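Periplasmic binding protein (Agrobacterium tumefaciens str. B6, PDB 5L9G) binds the opine mannopine in the periplasm and probably delivers it to an ABC transporter for import into the cell. Local coordinates at residues A26-G31 with G227-G232; G31-Q36 with Y52-F57; N120-I125 with A317-V322. All coordinates share one frame; numbering follows the deposited sequence.

From the N terminus, strand 23-27 leads through a glycine-rich turn into helix 30-48, and strand 52-56 follows at once. Contact 2 (31-36 with 52-57) closes this short loop and ties the helix to the strand that comes after it. Contact 1 shares Gly-31 and joins the turn to helix 227-235, so contact 2 is nested inside its much longer loop. Contact 3 opens within that loop, on strand 115-128, and closes beyond it at 317-322, so contacts 1 and 3 cross, whereas contacts 2 and 3 follow in series. All three reach one mixed sheet, and each includes a residue that touches the bound mannopine.

Contact 1 (A26-G31 with G227-G232); sequences ASSGGG and GGRVQG. With MO0 (mannopine), chain C.
Arg-229 reaches from its helix to the turn at Ser-28 to Gly-31 and presents two edges of one guanidinium group to two different partners. The edge formed by NE and NH2 receives the mannopine carboxylate: Arg-229 NE bonds to mannopine OXT at 2.7 Å and Arg-229 NH2 to mannopine O at 2.9 Å, both nearly straight. The edge between NH1 and NH2 faces the backbone carbonyl of Gly-29. There Arg-229 NH2 bonds to Gly-29 O at 3.2 Å, from above the carbonyl plane, while the bond from NH1 is weak. With two oxygens on one edge and a third on the next, the planar group has little freedom to rotate. The side chain bends at chi2 (-59°) and then runs straight to NE, which carries its end toward the turn. Ser-28 OG lies in the guanidinium plane, 3.0 Å from Arg-229 NH2 but badly angled for a bond. Gly-30 CA packs beside the other terminal nitrogen, 3.6 Å from Arg-229 NH1. This is carboxylate recognition in a binding-protein pocket. The turn links strand 23-27 to helix 30-48, whose Trp-32 touches Arg-229, and helix 227-235 follows strand 222-226 and packs Val-230 against strand 115-128.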
loop_
_atom_site.group_PDB
_atom_site.type_symbol
_atom_site.label_atom_id
_atom_site.label_comp_id
_atom_site.label_asym_id
_atom_site.label_seq_id
_atom_site.Cartn_x
_atom_site.Cartn_y
_atom_site.Cartn_z
ATOM N N ALA A 26 2.349 -14.562 -3.117
ATOM C CA ALA A 26 3.371 -13.543 -3.129
ATOM C C ALA A 26 2.895 -12.186 -2.632
ATOM O O ALA A 26 1.826 -11.720 -3.021
ATOM C CB ALA A 26 3.982 -13.411 -4.521
ATOM N N SER A 27 3.701 -11.548 -1.782
ATOM C CA SER A 27 3.415 -10.181 -1.340
ATOM C C SER A 27 4.725 -9.382 -1.511
ATOM O O SER A 27 5.564 -9.782 -2.330
ATOM C CB SER A 27 2.800 -10.137 0.060
ATOM O OG SER A 27 2.468 -8.827 0.496
ATOM N N SER A 28 4.925 -8.296 -0.770
ATOM C CA SER A 28 6.072 -7.422 -0.982
ATOM C C SER A 28 7.221 -7.540 0.040
ATOM O O SER A 28 8.079 -6.651 0.089
ATOM C CB SER A 28 5.602 -5.969 -1.084
ATOM O OG SER A 28 5.207 -5.490 0.191
ATOM N N GLY A 29 7.240 -8.630 0.803
ATOM C CA GLY A 29 8.311 -8.945 1.752
ATOM C C GLY A 29 8.276 -8.161 3.045
ATOM O O GLY A 29 7.301 -7.449 3.343
ATOM N N GLY A 30 9.335 -8.331 3.832
ATOM C CA GLY A 30 9.491 -7.626 5.098
ATOM C C GLY A 30 8.396 -7.908 6.110
ATOM O O GLY A 30 7.729 -8.963 6.035
ATOM N N GLY A 31 8.218 -6.949 7.036
ATOM C CA GLY A 31 7.267 -7.036 8.147
ATOM C C GLY A 31 5.828 -7.307 7.722
ATOM O O GLY A 31 5.091 -8.033 8.409
ATOM N N GLY A 227 2.620 3.299 6.701
ATOM C CA GLY A 227 2.538 3.410 8.160
ATOM C C GLY A 227 3.099 2.238 8.947
ATOM O O GLY A 227 3.741 2.429 9.982
ATOM N N GLY A 228 2.809 1.019 8.478
ATOM C CA GLY A 228 3.294 -0.191 9.157
ATOM C C GLY A 228 4.809 -0.298 9.123
ATOM O O GLY A 228 5.437 -0.631 10.133
ATOM N N ARG A 229 5.402 0.056 7.981
ATOM C CA ARG A 229 6.867 0.055 7.817
ATOM C C ARG A 229 7.492 1.087 8.755
ATOM O O ARG A 229 8.500 0.802 9.416
ATOM C CB ARG A 229 7.257 0.354 6.357
ATOM C CG ARG A 229 6.569 -0.547 5.310
ATOM C CD ARG A 229 6.851 -2.057 5.487
ATOM N NE ARG A 229 6.259 -2.816 4.379
ATOM C CZ ARG A 229 6.766 -3.941 3.881
ATOM N NH1 ARG A 229 7.870 -4.475 4.406
ATOM N NH2 ARG A 229 6.182 -4.538 2.846
ATOM N N VAL A 230 6.852 2.271 8.848
ATOM C CA VAL A 230 7.360 3.362 9.711
ATOM C C VAL A 230 7.284 2.953 11.180
ATOM O O VAL A 230 8.273 3.093 11.894
ATOM C CB VAL A 230 6.630 4.701 9.455
ATOM C CG1 VAL A 230 7.112 5.787 10.434
ATOM C CG2 VAL A 230 6.835 5.168 8.015
ATOM N N GLN A 231 6.103 2.504 11.634
ATOM C CA GLN A 231 5.931 2.105 13.031
ATOM C C GLN A 231 6.909 0.971 13.418
ATOM O O GLN A 231 7.491 1.009 14.507
ATOM C CB GLN A 231 4.458 1.750 13.342
ATOM C CG GLN A 231 4.247 1.468 14.856
ATOM C CD GLN A 231 4.598 2.647 15.764
ATOM O OE1 GLN A 231 5.439 2.569 16.664
ATOM N NE2 GLN A 231 3.994 3.783 15.529
ATOM N N GLY A 232 7.097 0.012 12.511
ATOM C CA GLY A 232 8.037 -1.098 12.701
ATOM C C GLY A 232 9.473 -0.605 12.881
ATOM O O GLY A 232 10.183 -1.084 13.767
HETATM O OAB MO0 C . 0.018 -3.860 -6.316
HETATM C CAF MO0 C . 1.380 -4.182 -6.253
HETATM C CAG MO0 C . 2.120 -3.444 -5.152
HETATM O OAC MO0 C . 2.583 -2.228 -5.626
HETATM C CAH MO0 C . 1.367 -3.346 -3.848
HETATM O OAM MO0 C . 0.976 -4.587 -3.390
HETATM C CAI MO0 C . 2.069 -2.557 -2.742
HETATM O OAD MO0 C . 3.275 -3.161 -2.384
HETATM C CAJ MO0 C . 1.172 -2.301 -1.566
HETATM O OAE MO0 C . 0.045 -1.590 -1.991
HETATM C CAK MO0 C . 1.856 -1.612 -0.376
HETATM N N MO0 C . 1.570 -2.374 0.846
HETATM C CA MO0 C . 1.990 -1.662 2.079
HETATM C C MO0 C . 3.276 -2.252 2.605
HETATM O O MO0 C . 3.885 -3.104 1.924
HETATM C CB MO0 C . 0.923 -1.644 3.148
HETATM C CG MO0 C . 0.798 -2.966 3.876
HETATM C CD MO0 C . -0.517 -3.147 4.549
HETATM O OE1 MO0 C . -0.583 -2.910 5.928
HETATM N NE2 MO0 C . -1.549 -3.508 3.960
HETATM O OXT MO0 C . 3.790 -1.852 3.697
#

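Contact 2 (G31-Q36 with Y52-F57); sequences GWQEAQ and YTQDTF. With MO0 (mannopine), chain C; EDO (1,2-ethanediol), chain E.
Gln-33, in the first turn of helix 30-48, spends both amide hydrogens on the strand that follows, 52-56, within the beta-alpha-beta unit made by strand 23-27, this helix and that strand. Gln-33 NE2 bonds to Gln-54 OE1 at 3.0 Å and to the backbone Asp-55 O at 2.9 Å, both almost straight and close to the plane of the Gln-33 amide. Its CG lies anti to the backbone N (chi1 -175°) and the chain then bends at chi2, bringing the amide to the strand. The acceptors are used differently: Gln-54 OE1 is met on a lone pair in its carbonyl plane, Asp-55 O from above its plane. The two glutamine side chains slide past each other in opposite directions, their amides turned 37° apart, and Thr-56 CG2 lies across the Gln-33 chain, 3.4 Å from Gln-33 OE1.

That oxygen is held in turn by the N-H of Gly-29, with a weaker bond from Ser-27 N, so the whole amide is fixed between the turn and the strand. The axes of helix segment 31-36 and strand 52-56 come within 10.8 Å and run nearly antiparallel (159°), as expected where a helix returns the chain to a parallel neighbouring strand.

One residue before Gln-33, the indole of Trp-32 turns to the ligand. Mannopine CG sits 3.4 Å above the ring plane, over its centre, and Trp-32 CZ2 lies 3.3 Å from mannopine NE2. Gln-36 backs the opposite face, near the rim. The Gln-36 amide is itself steadied by Trp-32 O, which Gln-36 N and, at 3.2 Å, Gln-36 NE2 approach from opposite faces of the carbonyl plane.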
loop_
_atom_site.group_PDB
_atom_site.type_symbol
_atom_site.label_atom_id
_atom_site.label_comp_id
_atom_site.label_asym_id
_atom_site.label_seq_id
_atom_site.Cartn_x
_atom_site.Cartn_y
_atom_site.Cartn_z
ATOM N N GLY A 31 8.218 -6.949 7.036
ATOM C CA GLY A 31 7.267 -7.036 8.147
ATOM C C GLY A 31 5.828 -7.307 7.722
ATOM O O GLY A 31 5.091 -8.033 8.409
ATOM N N TRP A 32 5.423 -6.716 6.596
ATOM C CA TRP A 32 4.075 -6.886 6.054
ATOM C C TRP A 32 3.836 -8.326 5.599
ATOM O O TRP A 32 2.797 -8.902 5.942
ATOM C CB TRP A 32 3.807 -5.861 4.940
ATOM C CG TRP A 32 2.571 -6.090 4.098
ATOM C CD1 TRP A 32 2.511 -6.072 2.735
ATOM C CD2 TRP A 32 1.218 -6.325 4.557
ATOM N NE1 TRP A 32 1.212 -6.261 2.314
ATOM C CE2 TRP A 32 0.397 -6.412 3.409
ATOM C CE3 TRP A 32 0.623 -6.468 5.828
ATOM C CZ2 TRP A 32 -0.991 -6.681 3.484
ATOM C CZ3 TRP A 32 -0.745 -6.749 5.904
ATOM C CH2 TRP A 32 -1.541 -6.829 4.746
ATOM N N GLN A 33 4.807 -8.926 4.856
ATOM C CA GLN A 33 4.682 -10.320 4.396
ATOM C C GLN A 33 4.700 -11.266 5.584
ATOM O O GLN A 33 3.929 -12.233 5.605
ATOM C CB GLN A 33 5.758 -10.689 3.380
ATOM C CG GLN A 33 5.565 -12.113 2.809
ATOM C CD GLN A 33 5.878 -12.211 1.348
ATOM O OE1 GLN A 33 5.855 -11.208 0.621
ATOM N NE2 GLN A 33 6.167 -13.427 0.884
ATOM N N GLU A 34 5.553 -10.970 6.583
ATOM C CA GLU A 34 5.646 -11.758 7.807
ATOM C C GLU A 34 4.323 -11.746 8.580
ATOM O O GLU A 34 3.884 -12.798 9.052
ATOM C CB GLU A 34 6.838 -11.304 8.674
ATOM C CG GLU A 34 8.164 -11.673 8.021
ATOM C CD GLU A 34 9.428 -11.062 8.602
ATOM O OE1 GLU A 34 9.374 -10.524 9.732
ATOM O OE2 GLU A 34 10.486 -11.149 7.936
ATOM N N ALA A 35 3.665 -10.588 8.657
ATOM C CA ALA A 35 2.368 -10.457 9.326
ATOM C C ALA A 35 1.299 -11.301 8.612
ATOM O O ALA A 35 0.545 -12.014 9.270
ATOM C CB ALA A 35 1.943 -9.006 9.370
ATOM N N GLN A 36 1.251 -11.237 7.270
ATOM C CA GLN A 36 0.293 -12.021 6.487
ATOM C C GLN A 36 0.566 -13.514 6.666
ATOM O O GLN A 36 -0.360 -14.281 6.895
ATOM C CB GLN A 36 0.370 -11.653 5.002
ATOM C CG GLN A 36 -0.125 -10.262 4.693
ATOM C CD GLN A 36 0.241 -9.909 3.284
ATOM O OE1 GLN A 36 -0.485 -10.212 2.349
ATOM N NE2 GLN A 36 1.399 -9.293 3.110
ATOM N N TYR A 52 1.955 -24.563 0.996
ATOM C CA TYR A 52 2.151 -23.359 0.200
ATOM C C TYR A 52 3.615 -22.890 0.223
ATOM O O TYR A 52 4.368 -23.178 1.167
ATOM C CB TYR A 52 1.165 -22.223 0.633
ATOM C CG TYR A 52 1.489 -21.659 1.999
ATOM C CD1 TYR A 52 1.210 -22.382 3.154
ATOM C CD2 TYR A 52 2.176 -20.455 2.134
ATOM C CE1 TYR A 52 1.610 -21.929 4.408
ATOM C CE2 TYR A 52 2.592 -19.995 3.388
ATOM C CZ TYR A 52 2.295 -20.736 4.522
ATOM O OH TYR A 52 2.633 -20.305 5.772
ATOM N N THR A 53 4.001 -22.172 -0.835
ATOM C CA THR A 53 5.320 -21.578 -1.031
ATOM C C THR A 53 5.131 -20.060 -1.129
ATOM O O THR A 53 4.165 -19.601 -1.745
ATOM C CB THR A 53 5.982 -22.193 -2.288
ATOM O OG1 THR A 53 6.588 -23.435 -1.933
ATOM C CG2 THR A 53 7.039 -21.280 -2.937
ATOM N N GLN A 54 6.042 -19.292 -0.518
ATOM C CA GLN A 54 6.017 -17.829 -0.592
ATOM C C GLN A 54 6.978 -17.310 -1.669
ATOM O O GLN A 54 8.019 -17.920 -1.940
ATOM C CB GLN A 54 6.467 -17.216 0.744
ATOM C CG GLN A 54 5.531 -17.401 1.914
ATOM C CD GLN A 54 6.088 -16.676 3.110
ATOM O OE1 GLN A 54 6.322 -15.460 3.087
ATOM N NE2 GLN A 54 6.367 -17.417 4.168
ATOM N N ASP A 55 6.656 -16.141 -2.227
ATOM C CA ASP A 55 7.524 -15.392 -3.121
ATOM C C ASP A 55 7.313 -13.902 -2.803
ATOM O O ASP A 55 6.420 -13.567 -2.012
ATOM C CB ASP A 55 7.292 -15.714 -4.599
ATOM C CG ASP A 55 8.490 -15.419 -5.497
ATOM O OD1 ASP A 55 9.506 -14.904 -4.983
ATOM O OD2 ASP A 55 8.421 -15.735 -6.712
ATOM N N THR A 56 8.157 -13.016 -3.349
ATOM C CA THR A 56 8.018 -11.574 -3.092
ATOM C C THR A 56 8.161 -10.825 -4.403
ATOM O O THR A 56 8.869 -11.288 -5.310
ATOM C CB THR A 56 9.042 -11.048 -2.042
ATOM O OG1 THR A 56 10.348 -11.206 -2.584
ATOM C CG2 THR A 56 8.950 -11.759 -0.665
ATOM N N PHE A 57 7.478 -9.676 -4.507
ATOM C CA PHE A 57 7.520 -8.805 -5.677
ATOM C C PHE A 57 7.058 -7.410 -5.259
ATOM O O PHE A 57 6.376 -7.257 -4.233
ATOM C CB PHE A 57 6.638 -9.343 -6.827
ATOM C CG PHE A 57 5.151 -9.105 -6.683
ATOM C CD1 PHE A 57 4.402 -9.818 -5.753
ATOM C CD2 PHE A 57 4.504 -8.129 -7.453
ATOM C CE1 PHE A 57 3.033 -9.565 -5.598
ATOM C CE2 PHE A 57 3.134 -7.899 -7.318
ATOM C CZ PHE A 57 2.410 -8.607 -6.379
HETATM O OAB MO0 C . 0.018 -3.860 -6.316
HETATM C CAF MO0 C . 1.380 -4.182 -6.253
HETATM C CAG MO0 C . 2.120 -3.444 -5.152
HETATM O OAC MO0 C . 2.583 -2.228 -5.626
HETATM C CAH MO0 C . 1.367 -3.346 -3.848
HETATM O OAM MO0 C . 0.976 -4.587 -3.390
HETATM C CAI MO0 C . 2.069 -2.557 -2.742
HETATM O OAD MO0 C . 3.275 -3.161 -2.384
HETATM C CAJ MO0 C . 1.172 -2.301 -1.566
HETATM O OAE MO0 C . 0.045 -1.590 -1.991
HETATM C CAK MO0 C . 1.856 -1.612 -0.376
HETATM N N MO0 C . 1.570 -2.374 0.846
HETATM C CA MO0 C . 1.990 -1.662 2.079
HETATM C C MO0 C . 3.276 -2.252 2.605
HETATM O O MO0 C . 3.885 -3.104 1.924
HETATM C CB MO0 C . 0.923 -1.644 3.148
HETATM C CG MO0 C . 0.798 -2.966 3.876
HETATM C CD MO0 C . -0.517 -3.147 4.549
HETATM O OE1 MO0 C . -0.583 -2.910 5.928
HETATM N NE2 MO0 C . -1.549 -3.508 3.960
HETATM O OXT MO0 C . 3.790 -1.852 3.697
HETATM C C1 EDO E . 2.729 -23.359 7.972
HETATM O O1 EDO E . 3.563 -22.568 7.128
HETATM C C2 EDO E . 1.567 -23.954 7.134
HETATM O O2 EDO E . 0.374 -23.980 7.892
#

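Contact 3 (N120-I125 with A317-V322); sequences NYSTLI and AVQYSV. With MO0 (mannopine), chain C.
Behind one wall of the mannopine pocket, Ser-122 on strand 115-128 meets Gln-319 in segment 317-322. The link is a single buried hydrogen bond, from Ser-122 OG to Gln-319 OE1 at 2.7 Å. The hydroxyl approaches from above the amide plane, 36° out of it, rather than along a lone pair. Gln-319 reaches the strand with a side chain that is extended beyond CG, and Ser-122 CB comes to 3.4 Å of Gln-319 OE1.

The other end of the same amide is occupied as well: Gln-319 NE2 donates to the backbone oxygens of Ala-310 and Asn-315. With the oxygen bonded to the serine and the nitrogen to two carbonyls, the amide is held against rotation and its buried polar atoms are satisfied.

Strand 115-128 is a long member of the mixed sheet, antiparallel to 222-226, 240-256 and 289-290, while strand 320-321 runs parallel to 240-256. The serine bond ties a late part of the chain directly to a strand that also builds the pocket, in the bilobed fold usual for periplasmic binding proteins.

Along the strand, neighbouring side chains leave on roughly opposite sides, so Tyr-121 faces the ligand while Ser-122 turns its back on it. With chi1 at 63°, the phenol is placed so that mannopine CB lies over one face of the Tyr-121 ring, 3.4 Å above its plane and offset toward the rim. Trp-226 meets the tyrosine ring edge-to-face and probably helps to position it. At the far end of the ring, Tyr-121 OH comes within 3.0 Å of mannopine OAE.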
loop_
_atom_site.group_PDB
_atom_site.type_symbol
_atom_site.label_atom_id
_atom_site.label_comp_id
_atom_site.label_asym_id
_atom_site.label_seq_id
_atom_site.Cartn_x
_atom_site.Cartn_y
_atom_site.Cartn_z
ATOM N N ASN A 120 -6.460 -2.192 5.349
ATOM C CA ASN A 120 -6.321 -0.767 5.106
ATOM C C ASN A 120 -4.982 -0.358 5.726
ATOM O O ASN A 120 -4.578 -0.892 6.768
ATOM C CB ASN A 120 -7.462 0.076 5.672
ATOM C CG ASN A 120 -8.745 -0.157 4.924
ATOM O OD1 ASN A 120 -8.848 0.054 3.710
ATOM N ND2 ASN A 120 -9.728 -0.676 5.614
ATOM N N TYR A 121 -4.309 0.581 5.077
ATOM C CA TYR A 121 -3.019 1.128 5.489
ATOM C C TYR A 121 -2.963 2.598 5.047
ATOM O O TYR A 121 -3.867 3.072 4.354
ATOM C CB TYR A 121 -1.875 0.320 4.856
ATOM C CG TYR A 121 -1.853 0.387 3.344
ATOM C CD1 TYR A 121 -2.674 -0.438 2.573
ATOM C CD2 TYR A 121 -1.001 1.268 2.678
ATOM C CE1 TYR A 121 -2.668 -0.368 1.183
ATOM C CE2 TYR A 121 -0.979 1.336 1.289
ATOM C CZ TYR A 121 -1.801 0.504 0.548
ATOM O OH TYR A 121 -1.771 0.555 -0.813
ATOM N N SER A 122 -1.898 3.300 5.426
ATOM C CA SER A 122 -1.731 4.706 5.045
ATOM C C SER A 122 -0.385 4.912 4.377
ATOM O O SER A 122 0.606 4.283 4.774
ATOM C CB SER A 122 -1.824 5.616 6.269
ATOM O OG SER A 122 -3.074 5.567 6.939
ATOM N N THR A 123 -0.357 5.780 3.363
ATOM C CA THR A 123 0.863 6.261 2.712
ATOM C C THR A 123 1.021 7.632 3.366
ATOM O O THR A 123 0.214 8.528 3.109
ATOM C CB THR A 123 0.690 6.328 1.206
ATOM O OG1 THR A 123 0.441 5.007 0.718
ATOM C CG2 THR A 123 1.907 6.897 0.525
ATOM N N LEU A 124 1.986 7.759 4.285
ATOM C CA LEU A 124 2.089 8.936 5.137
ATOM C C LEU A 124 3.487 9.546 5.209
ATOM O O LEU A 124 4.444 8.949 4.731
ATOM C CB LEU A 124 1.552 8.574 6.575
ATOM C CG LEU A 124 2.154 7.320 7.269
ATOM C CD1 LEU A 124 3.633 7.532 7.663
ATOM C CD2 LEU A 124 1.370 6.984 8.540
ATOM N N ILE A 125 3.590 10.716 5.871
ATOM C CA ILE A 125 4.831 11.475 6.068
ATOM C C ILE A 125 5.472 11.080 7.387
ATOM O O ILE A 125 4.837 11.206 8.426
ATOM C CB ILE A 125 4.515 13.011 6.088
ATOM C CG1 ILE A 125 3.893 13.468 4.767
ATOM C CG2 ILE A 125 5.766 13.880 6.449
ATOM C CD1 ILE A 125 3.030 14.771 4.919
ATOM N N ALA A 317 -10.190 11.063 9.511
ATOM C CA ALA A 317 -10.570 12.479 9.460
ATOM C C ALA A 317 -9.524 13.391 8.805
ATOM O O ALA A 317 -9.901 14.412 8.232
ATOM C CB ALA A 317 -10.903 12.988 10.853
ATOM N N VAL A 318 -8.225 13.012 8.860
ATOM C CA VAL A 318 -7.146 13.839 8.301
ATOM C C VAL A 318 -6.524 13.227 7.044
ATOM O O VAL A 318 -5.513 13.733 6.539
ATOM C CB VAL A 318 -6.074 14.208 9.359
ATOM C CG1 VAL A 318 -6.695 15.078 10.458
ATOM C CG2 VAL A 318 -5.385 12.960 9.937
ATOM N N GLN A 319 -7.171 12.169 6.519
ATOM C CA GLN A 319 -6.725 11.460 5.329
ATOM C C GLN A 319 -7.734 11.626 4.194
ATOM O O GLN A 319 -8.792 12.236 4.352
ATOM C CB GLN A 319 -6.559 9.943 5.645
ATOM C CG GLN A 319 -5.416 9.634 6.603
ATOM C CD GLN A 319 -5.276 8.154 6.800
ATOM O OE1 GLN A 319 -4.676 7.454 5.973
ATOM N NE2 GLN A 319 -5.907 7.634 7.854
ATOM N N TYR A 320 -7.390 11.093 3.034
ATOM C CA TYR A 320 -8.305 11.012 1.900
ATOM C C TYR A 320 -8.089 9.582 1.364
ATOM O O TYR A 320 -6.982 9.053 1.498
ATOM C CB TYR A 320 -8.012 12.098 0.837
ATOM C CG TYR A 320 -6.735 11.822 0.082
ATOM C CD1 TYR A 320 -5.493 12.061 0.664
ATOM C CD2 TYR A 320 -6.763 11.207 -1.167
ATOM C CE1 TYR A 320 -4.314 11.724 0.013
ATOM C CE2 TYR A 320 -5.590 10.835 -1.813
ATOM C CZ TYR A 320 -4.367 11.124 -1.230
ATOM O OH TYR A 320 -3.206 10.765 -1.858
ATOM N N SER A 321 -9.132 8.961 0.797
ATOM C CA SER A 321 -9.017 7.594 0.273
ATOM C C SER A 321 -8.444 7.558 -1.133
ATOM O O SER A 321 -8.759 8.430 -1.951
ATOM C CB SER A 321 -10.366 6.889 0.289
ATOM O OG SER A 321 -10.760 6.542 1.605
ATOM N N VAL A 322 -7.633 6.519 -1.437
ATOM C CA VAL A 322 -7.132 6.324 -2.811
ATOM C C VAL A 322 -8.364 6.156 -3.729
ATOM O O VAL A 322 -9.372 5.593 -3.291
ATOM C CB VAL A 322 -6.141 5.114 -2.907
ATOM C CG1 VAL A 322 -6.818 3.789 -2.554
ATOM C CG2 VAL A 322 -5.457 5.026 -4.274
HETATM O OAB MO0 C . 0.018 -3.860 -6.316
HETATM C CAF MO0 C . 1.380 -4.182 -6.253
HETATM C CAG MO0 C . 2.120 -3.444 -5.152
HETATM O OAC MO0 C . 2.583 -2.228 -5.626
HETATM C CAH MO0 C . 1.367 -3.346 -3.848
HETATM O OAM MO0 C . 0.976 -4.587 -3.390
HETATM C CAI MO0 C . 2.069 -2.557 -2.742
HETATM O OAD MO0 C . 3.275 -3.161 -2.384
HETATM C CAJ MO0 C . 1.172 -2.301 -1.566
HETATM O OAE MO0 C . 0.045 -1.590 -1.991
HETATM C CAK MO0 C . 1.856 -1.612 -0.376
HETATM N N MO0 C . 1.570 -2.374 0.846
HETATM C CA MO0 C . 1.990 -1.662 2.079
HETATM C C MO0 C . 3.276 -2.252 2.605
HETATM O O MO0 C . 3.885 -3.104 1.924
HETATM C CB MO0 C . 0.923 -1.644 3.148
HETATM C CG MO0 C . 0.798 -2.966 3.876
HETATM C CD MO0 C . -0.517 -3.147 4.549
HETATM O OE1 MO0 C . -0.583 -2.910 5.928
HETATM N NE2 MO0 C . -1.549 -3.508 3.960
HETATM O OXT MO0 C . 3.790 -1.852 3.697
#